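Diaminopimelate decarboxylase (Helicobacter pylori, PDB 2QGH) catalyses the pyridoxal-phosphate-dependent decarboxylation of meso-diaminopimelate to L-lysine, the last step of lysine biosynthesis. Local coordinates at residues 31-40 with 391-399; 305-314 with 342-353. One frame throughout, in Å; residues are numbered along the deposited sequence.

Contact 1 of 2, residues 31-40 with 391-399; sequences HKTPFYLYDF and KLLELALED
In the mixed sheet of the β-domain that accompanies the cofactor-binding barrel in this decarboxylase family, strand 35-39 pairs in parallel with 393-397, and Y36 and Y38 each bond through both N and O. Y36 N donates to L393 O and Y36 O accepts from L395 N (2.8 Å, 177° at the hydrogen); Y38 N and O do the same with L395 O and L397 N. One longer bond, F40 N to L397 O at 3.2 Å, carries the ladder into the start of helix 40-52.

On the face bearing Y36, Y38 and E394, the phenol of Y38 donates to the carboxylate. Y38 OH lies 2.5 Å from E394 OE2 and meets it nearly along the C-O axis, with ring and carboxylate planes 66° apart. The extended glutamate chain runs beside Y36, with E394 CG 3.6 Å from Y36 CB. S380 also binds OE2 and R406 pairs with OE1, so both carboxylate oxygens are gripped. Further on, A396 CB sits over one face of the F40 ring, 3.5 Å from F40 CE1.

The opposite face is largely apolar, with F35, L37, L393, L395 and L397 on it. With CG beside the backbone N (chi1 -64°), L395 directs CD1 over the faces of two rings in CH-π contacts, 3.9 Å from the H31 centroid and 4.2 Å from that of F35.

Strand 289-299 pairs antiparallel with the far edge of 35-39 and strand 402-406 with that of 393-397, while helix 71-79 packs against F40.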
# COMPACT_ATOMS: atom_id res chain seq x y z
N HIS A 31 -0.43 25.39 7.78
CA HIS A 31 -0.61 23.98 7.45
C HIS A 31 0.23 23.06 8.32
O HIS A 31 1.42 23.28 8.54
CB HIS A 31 -0.29 23.74 5.97
CG HIS A 31 -1.29 24.35 5.03
ND1 HIS A 31 -0.96 25.32 4.10
CD2 HIS A 31 -2.63 24.15 4.90
CE1 HIS A 31 -2.04 25.68 3.44
NE2 HIS A 31 -3.07 24.99 3.90
N LYS A 32 -0.40 22.01 8.83
CA LYS A 32 0.26 21.04 9.69
C LYS A 32 0.82 19.89 8.88
O LYS A 32 0.26 19.54 7.84
CB LYS A 32 -0.76 20.52 10.72
CG LYS A 32 -0.46 19.14 11.30
CD LYS A 32 0.78 19.13 12.18
CE LYS A 32 1.00 17.77 12.83
NZ LYS A 32 -0.16 17.36 13.66
N THR A 33 1.93 19.31 9.34
CA THR A 33 2.57 18.18 8.67
C THR A 33 1.89 16.85 9.05
O THR A 33 1.17 16.78 10.05
CB THR A 33 4.07 18.07 9.04
OG1 THR A 33 4.20 17.95 10.46
CG2 THR A 33 4.84 19.29 8.56
N PRO A 34 2.11 15.78 8.26
CA PRO A 34 2.93 15.77 7.05
C PRO A 34 2.04 16.04 5.84
O PRO A 34 0.82 15.85 5.90
CB PRO A 34 3.48 14.35 7.03
CG PRO A 34 2.29 13.55 7.53
CD PRO A 34 1.76 14.41 8.68
N PHE A 35 2.62 16.52 4.75
CA PHE A 35 1.83 16.77 3.57
C PHE A 35 2.64 16.70 2.30
O PHE A 35 3.87 16.70 2.33
CB PHE A 35 1.12 18.12 3.66
CG PHE A 35 2.05 19.29 3.92
CD1 PHE A 35 2.23 19.78 5.21
CD2 PHE A 35 2.69 19.93 2.86
CE1 PHE A 35 3.04 20.90 5.45
CE2 PHE A 35 3.50 21.05 3.09
CZ PHE A 35 3.67 21.54 4.38
N TYR A 36 1.95 16.60 1.18
CA TYR A 36 2.62 16.58 -0.10
C TYR A 36 2.61 18.01 -0.65
O TYR A 36 1.60 18.70 -0.56
CB TYR A 36 1.89 15.64 -1.06
CG TYR A 36 2.22 14.17 -0.87
CD1 TYR A 36 3.42 13.65 -1.35
CD2 TYR A 36 1.34 13.31 -0.22
CE1 TYR A 36 3.73 12.30 -1.20
CE2 TYR A 36 1.65 11.96 -0.06
CZ TYR A 36 2.84 11.46 -0.56
OH TYR A 36 3.15 10.13 -0.45
N LEU A 37 3.74 18.44 -1.20
CA LEU A 37 3.85 19.78 -1.79
C LEU A 37 4.37 19.64 -3.22
O LEU A 37 5.42 19.03 -3.46
CB LEU A 37 4.82 20.65 -0.98
CG LEU A 37 4.99 22.11 -1.42
CD1 LEU A 37 3.66 22.85 -1.31
CD2 LEU A 37 6.05 22.78 -0.56
N TYR A 38 3.63 20.21 -4.17
CA TYR A 38 4.00 20.12 -5.58
C TYR A 38 4.36 21.45 -6.24
O TYR A 38 3.57 22.40 -6.20
CB TYR A 38 2.87 19.49 -6.40
CG TYR A 38 2.46 18.11 -5.94
CD1 TYR A 38 1.54 17.95 -4.90
CD2 TYR A 38 2.99 16.97 -6.54
CE1 TYR A 38 1.18 16.67 -4.47
CE2 TYR A 38 2.64 15.71 -6.11
CZ TYR A 38 1.74 15.56 -5.08
OH TYR A 38 1.42 14.29 -4.66
N ASP A 39 5.54 21.50 -6.86
CA ASP A 39 5.98 22.69 -7.59
C ASP A 39 5.42 22.43 -8.98
O ASP A 39 6.00 21.67 -9.76
CB ASP A 39 7.50 22.76 -7.67
CG ASP A 39 7.99 24.07 -8.27
OD1 ASP A 39 7.28 24.66 -9.12
OD2 ASP A 39 9.09 24.52 -7.89
N PHE A 40 4.30 23.06 -9.29
CA PHE A 40 3.65 22.85 -10.57
C PHE A 40 4.47 23.23 -11.82
O PHE A 40 4.31 22.60 -12.87
CB PHE A 40 2.29 23.55 -10.56
CG PHE A 40 1.15 22.67 -10.09
CD1 PHE A 40 1.39 21.57 -9.27
CD2 PHE A 40 -0.17 22.95 -10.45
CE1 PHE A 40 0.34 20.77 -8.81
CE2 PHE A 40 -1.23 22.15 -9.99
CZ PHE A 40 -0.97 21.06 -9.17
N LYS A 391 -5.46 10.03 4.92
CA LYS A 391 -4.64 10.42 3.78
C LYS A 391 -4.24 11.87 3.94
O LYS A 391 -5.02 12.69 4.39
CB LYS A 391 -5.42 10.25 2.47
CG LYS A 391 -5.69 8.81 2.12
CD LYS A 391 -5.86 8.61 0.63
CE LYS A 391 -5.71 7.14 0.29
NZ LYS A 391 -5.67 6.88 -1.19
N LEU A 392 -3.01 12.18 3.56
CA LEU A 392 -2.46 13.52 3.70
C LEU A 392 -3.06 14.66 2.86
O LEU A 392 -3.78 14.45 1.87
CB LEU A 392 -0.95 13.47 3.43
CG LEU A 392 -0.21 12.35 4.16
CD1 LEU A 392 1.28 12.40 3.81
CD2 LEU A 392 -0.44 12.49 5.66
N LEU A 393 -2.74 15.87 3.29
CA LEU A 393 -3.12 17.12 2.66
C LEU A 393 -2.14 17.31 1.50
O LEU A 393 -0.94 17.08 1.65
CB LEU A 393 -2.94 18.27 3.66
CG LEU A 393 -2.79 19.72 3.17
CD1 LEU A 393 -4.16 20.30 2.87
CD2 LEU A 393 -2.08 20.56 4.23
N GLU A 394 -2.64 17.72 0.34
CA GLU A 394 -1.77 17.93 -0.79
C GLU A 394 -1.86 19.38 -1.22
O GLU A 394 -2.94 19.89 -1.48
CB GLU A 394 -2.16 16.99 -1.95
CG GLU A 394 -1.67 15.57 -1.76
CD GLU A 394 -1.89 14.69 -2.99
OE1 GLU A 394 -3.05 14.38 -3.32
OE2 GLU A 394 -0.89 14.31 -3.63
N LEU A 395 -0.70 20.04 -1.26
CA LEU A 395 -0.61 21.45 -1.63
C LEU A 395 0.14 21.67 -2.93
O LEU A 395 1.05 20.91 -3.26
CB LEU A 395 0.09 22.24 -0.51
CG LEU A 395 -0.63 22.29 0.83
CD1 LEU A 395 0.31 22.82 1.91
CD2 LEU A 395 -1.86 23.16 0.70
N ALA A 396 -0.22 22.72 -3.65
CA ALA A 396 0.45 23.04 -4.91
C ALA A 396 0.98 24.46 -4.90
O ALA A 396 0.42 25.34 -4.25
CB ALA A 396 -0.50 22.84 -6.09
N LEU A 397 2.07 24.67 -5.62
CA LEU A 397 2.67 25.99 -5.73
C LEU A 397 2.54 26.41 -7.20
O LEU A 397 2.98 25.67 -8.08
CB LEU A 397 4.15 25.92 -5.35
CG LEU A 397 4.92 27.18 -4.92
CD1 LEU A 397 6.39 26.81 -4.77
CD2 LEU A 397 4.76 28.29 -5.93
N GLU A 398 1.94 27.57 -7.45
CA GLU A 398 1.78 28.06 -8.81
C GLU A 398 2.33 29.48 -9.01
O GLU A 398 2.06 30.13 -10.02
CB GLU A 398 0.30 28.03 -9.21
CG GLU A 398 -0.39 26.72 -8.92
CD GLU A 398 -1.42 26.36 -9.97
OE1 GLU A 398 -2.31 25.54 -9.67
OE2 GLU A 398 -1.32 26.88 -11.10
N ASP A 399 3.12 29.94 -8.04
CA ASP A 399 3.73 31.26 -8.10
C ASP A 399 2.71 32.32 -8.48
O ASP A 399 2.86 33.49 -8.14
CB ASP A 399 4.90 31.26 -9.10
CG ASP A 399 5.50 32.65 -9.31
OD1 ASP A 399 4.83 33.51 -9.92
OD2 ASP A 399 6.65 32.88 -8.87

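Contact 2 of 2, residues 305-314 with 342-353. With LYS (lysine), chain C.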
# COMPACT_ATOMS: atom_id res chain seq x y z
N ARG A 305 21.14 5.53 15.76
CA ARG A 305 20.27 6.68 15.96
C ARG A 305 19.04 6.56 15.09
O ARG A 305 19.13 6.19 13.92
CB ARG A 305 20.98 8.01 15.63
CG ARG A 305 19.99 9.18 15.54
CD ARG A 305 20.62 10.56 15.70
NE ARG A 305 21.42 10.96 14.56
CZ ARG A 305 21.15 12.01 13.79
NH1 ARG A 305 20.10 12.78 14.04
NH2 ARG A 305 21.95 12.30 12.77
N PHE A 306 17.89 6.88 15.67
CA PHE A 306 16.64 6.82 14.95
C PHE A 306 15.97 8.18 14.95
O PHE A 306 15.74 8.79 16.00
CB PHE A 306 15.70 5.79 15.58
CG PHE A 306 16.17 4.37 15.48
CD1 PHE A 306 16.94 3.80 16.49
CD2 PHE A 306 15.83 3.59 14.38
CE1 PHE A 306 17.35 2.47 16.41
CE2 PHE A 306 16.24 2.26 14.29
CZ PHE A 306 16.99 1.69 15.31
N VAL A 307 15.66 8.67 13.75
CA VAL A 307 14.98 9.95 13.60
C VAL A 307 13.52 9.65 13.24
O VAL A 307 13.20 9.33 12.10
CB VAL A 307 15.63 10.80 12.49
CG1 VAL A 307 14.74 12.01 12.17
CG2 VAL A 307 17.02 11.26 12.95
N ILE A 308 12.65 9.75 14.24
CA ILE A 308 11.22 9.48 14.08
C ILE A 308 10.48 10.69 13.54
O ILE A 308 10.42 11.75 14.16
CB ILE A 308 10.60 9.04 15.43
CG1 ILE A 308 11.30 7.77 15.91
CG2 ILE A 308 9.13 8.78 15.29
CD1 ILE A 308 11.25 7.56 17.41
N VAL A 309 9.88 10.49 12.37
CA VAL A 309 9.15 11.52 11.66
C VAL A 309 7.65 11.20 11.63
O VAL A 309 7.27 10.05 11.83
CB VAL A 309 9.79 11.65 10.26
CG1 VAL A 309 8.74 11.61 9.17
CG2 VAL A 309 10.64 12.91 10.20
N ASP A 310 6.79 12.19 11.38
CA ASP A 310 5.35 11.93 11.40
C ASP A 310 4.69 11.37 10.14
O ASP A 310 3.49 11.16 10.14
CB ASP A 310 4.57 13.17 11.89
CG ASP A 310 4.77 14.41 11.02
OD1 ASP A 310 5.30 14.31 9.90
OD2 ASP A 310 4.37 15.51 11.46
N ALA A 311 5.47 11.12 9.08
CA ALA A 311 4.94 10.53 7.85
C ALA A 311 5.34 9.05 7.92
O ALA A 311 6.33 8.72 8.57
CB ALA A 311 5.55 11.19 6.61
N GLY A 312 4.59 8.17 7.27
CA GLY A 312 4.93 6.77 7.34
C GLY A 312 4.76 6.03 6.03
O GLY A 312 4.37 6.61 5.01
N MET A 313 5.05 4.73 6.06
CA MET A 313 4.93 3.90 4.87
C MET A 313 3.54 3.95 4.25
O MET A 313 3.39 3.78 3.04
CB MET A 313 5.31 2.47 5.21
CG MET A 313 4.37 1.80 6.20
SD MET A 313 4.88 0.11 6.47
CE MET A 313 4.45 -0.66 4.87
N ASN A 314 2.51 4.17 5.06
CA ASN A 314 1.16 4.25 4.51
C ASN A 314 1.07 5.45 3.57
O ASN A 314 0.33 5.42 2.58
CB ASN A 314 0.10 4.39 5.61
CG ASN A 314 0.12 5.74 6.28
OD1 ASN A 314 1.05 6.07 7.01
ND2 ASN A 314 -0.91 6.55 6.02
N CYS A 342 21.94 7.88 10.71
CA CYS A 342 20.65 7.65 11.35
C CYS A 342 19.61 7.08 10.39
O CYS A 342 19.65 7.33 9.19
CB CYS A 342 20.09 8.96 11.90
SG CYS A 342 19.53 10.10 10.61
N ASP A 343 18.68 6.30 10.93
CA ASP A 343 17.59 5.72 10.15
C ASP A 343 16.39 6.66 10.29
O ASP A 343 15.94 6.93 11.39
CB ASP A 343 17.19 4.35 10.69
CG ASP A 343 18.18 3.27 10.32
OD1 ASP A 343 17.88 2.08 10.56
OD2 ASP A 343 19.26 3.61 9.79
N VAL A 344 15.90 7.16 9.16
CA VAL A 344 14.75 8.06 9.17
C VAL A 344 13.52 7.15 9.11
O VAL A 344 13.29 6.46 8.11
CB VAL A 344 14.80 9.00 7.97
CG1 VAL A 344 13.72 10.07 8.08
CG2 VAL A 344 16.18 9.64 7.89
N VAL A 345 12.73 7.14 10.19
CA VAL A 345 11.56 6.27 10.28
C VAL A 345 10.25 6.97 10.57
O VAL A 345 10.21 8.08 11.10
CB VAL A 345 11.78 5.19 11.36
CG1 VAL A 345 13.12 4.50 11.14
CG2 VAL A 345 11.73 5.81 12.75
N GLY A 346 9.16 6.30 10.21
CA GLY A 346 7.83 6.84 10.43
C GLY A 346 7.18 6.28 11.69
O GLY A 346 7.82 5.57 12.47
N PRO A 347 5.89 6.57 11.90
CA PRO A 347 5.20 6.07 13.09
C PRO A 347 4.56 4.69 13.01
O PRO A 347 4.09 4.18 14.02
CB PRO A 347 4.13 7.14 13.35
CG PRO A 347 4.57 8.33 12.54
CD PRO A 347 5.14 7.69 11.31
N VAL A 348 4.53 4.07 11.83
CA VAL A 348 3.85 2.78 11.76
C VAL A 348 4.61 1.61 12.36
O VAL A 348 5.83 1.50 12.25
CB VAL A 348 3.34 2.49 10.31
CG1 VAL A 348 3.11 3.81 9.57
CG2 VAL A 348 4.26 1.57 9.57
N CYS A 349 3.85 0.76 13.04
CA CYS A 349 4.31 -0.42 13.76
C CYS A 349 5.19 -1.47 13.07
O CYS A 349 5.51 -2.48 13.68
CB CYS A 349 3.09 -1.12 14.36
SG CYS A 349 1.76 -1.38 13.15
N GLU A 350 5.58 -1.23 11.82
CA GLU A 350 6.39 -2.19 11.07
C GLU A 350 7.82 -1.77 10.81
O GLU A 350 8.11 -0.59 10.67
CB GLU A 350 5.76 -2.46 9.72
CG GLU A 350 4.91 -3.66 9.68
CD GLU A 350 4.13 -3.71 8.41
OE1 GLU A 350 4.75 -3.78 7.33
OE2 GLU A 350 2.89 -3.67 8.50
N SER A 351 8.71 -2.76 10.71
CA SER A 351 10.12 -2.49 10.44
C SER A 351 10.33 -1.94 9.04
O SER A 351 11.27 -1.19 8.79
CB SER A 351 10.95 -3.77 10.61
OG SER A 351 11.11 -4.10 11.98
N SER A 352 9.45 -2.30 8.11
CA SER A 352 9.55 -1.80 6.75
C SER A 352 9.29 -0.31 6.74
O SER A 352 9.56 0.37 5.74
CB SER A 352 8.54 -2.51 5.85
OG SER A 352 7.27 -2.60 6.48
N ASP A 353 8.78 0.21 7.85
CA ASP A 353 8.49 1.63 7.92
C ASP A 353 9.67 2.52 8.32
O ASP A 353 9.71 3.08 9.41
CB ASP A 353 7.33 1.91 8.87
CG ASP A 353 7.04 3.38 9.00
OD1 ASP A 353 6.98 4.06 7.95
OD2 ASP A 353 6.89 3.87 10.13
N LYS C . 1.70 -5.85 7.99
CA LYS C . 2.47 -7.09 8.30
C LYS C . 1.93 -8.28 7.51
O LYS C . 1.13 -8.02 6.58
CB LYS C . 2.40 -7.38 9.81
CG LYS C . 3.09 -6.32 10.66
CD LYS C . 2.72 -6.41 12.13
CE LYS C . 3.46 -5.34 12.92
NZ LYS C . 3.05 -5.21 14.36
OXT LYS C . 2.29 -9.43 7.81
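M313 N donates to D353 OD1 at 2.8 Å, arriving from above the carboxylate plane, a bond that ties the two loops together beyond the ends of their strands. Where the second loop enters a type I turn (E350 to D353), E350 OE2 accepts a hydrogen bond from the α-amino nitrogen of the bound lysine (LYS N) at 2.5 Å. Y386 also binds OE2, and Y322 of the second subunit binds E350 OE1, so this carboxylate is held at both oxygens as it faces the ligand.

Behind the loops, strands 306-309 and 342-345 run parallel. V307 bonds through N to D343 O and through O to V345 N; D343 N to R305 O extends the ladder on one side, and the short, nearly straight V309 N to V345 O (2.7 Å, 172° at the hydrogen) closes it on the other.

C342 CB lies over one face of the R305 guanidinium, whose NH1 is salt-bridged to E298, and C342 SG touches V307 CG2 at 3.6 Å. I308 CG1 meets V345 CG2 at 3.7 Å. M313 CG, set between its own N and carbonyl carbon (chi1 65°), is pressed to 3.4 Å from V348 CG2, the two side chains crossing at about a right angle, and M313 SD lies 3.6 Å from S352 OG.

The lysine is also hydrogen-bonded to R282 and R318 of the second subunit, and C349 touches pyridoxal phosphate. The loop carrying C349 and E350, lent by one subunit to the active site of the other, is the shared, dimer-interface arrangement characteristic of this decarboxylase family.

The two contacts are parallel strand pairs of one sheet, with centres about 20 Å apart, and strand 289-299 lies between them, antiparallel to both 35-39 and 306-309. They also touch directly: T33 OG1 is 2.6 Å from D310 OD2, probably hydrogen-bonded, and P34 CB packs 3.8 Å from A311 CB. D315 makes a second bridge, accepting Y36 OH at its backbone O and G312 N at its OD2. Contact 2 is the one that enters an active site, with the E350 side chain about 6 Å from pyridoxal phosphate. Contact 1 stays farther back, the Y38 side chain about 13 Å from a bound pyridoxal phosphate and the Y36 side chain about 11 Å from a bound lysine.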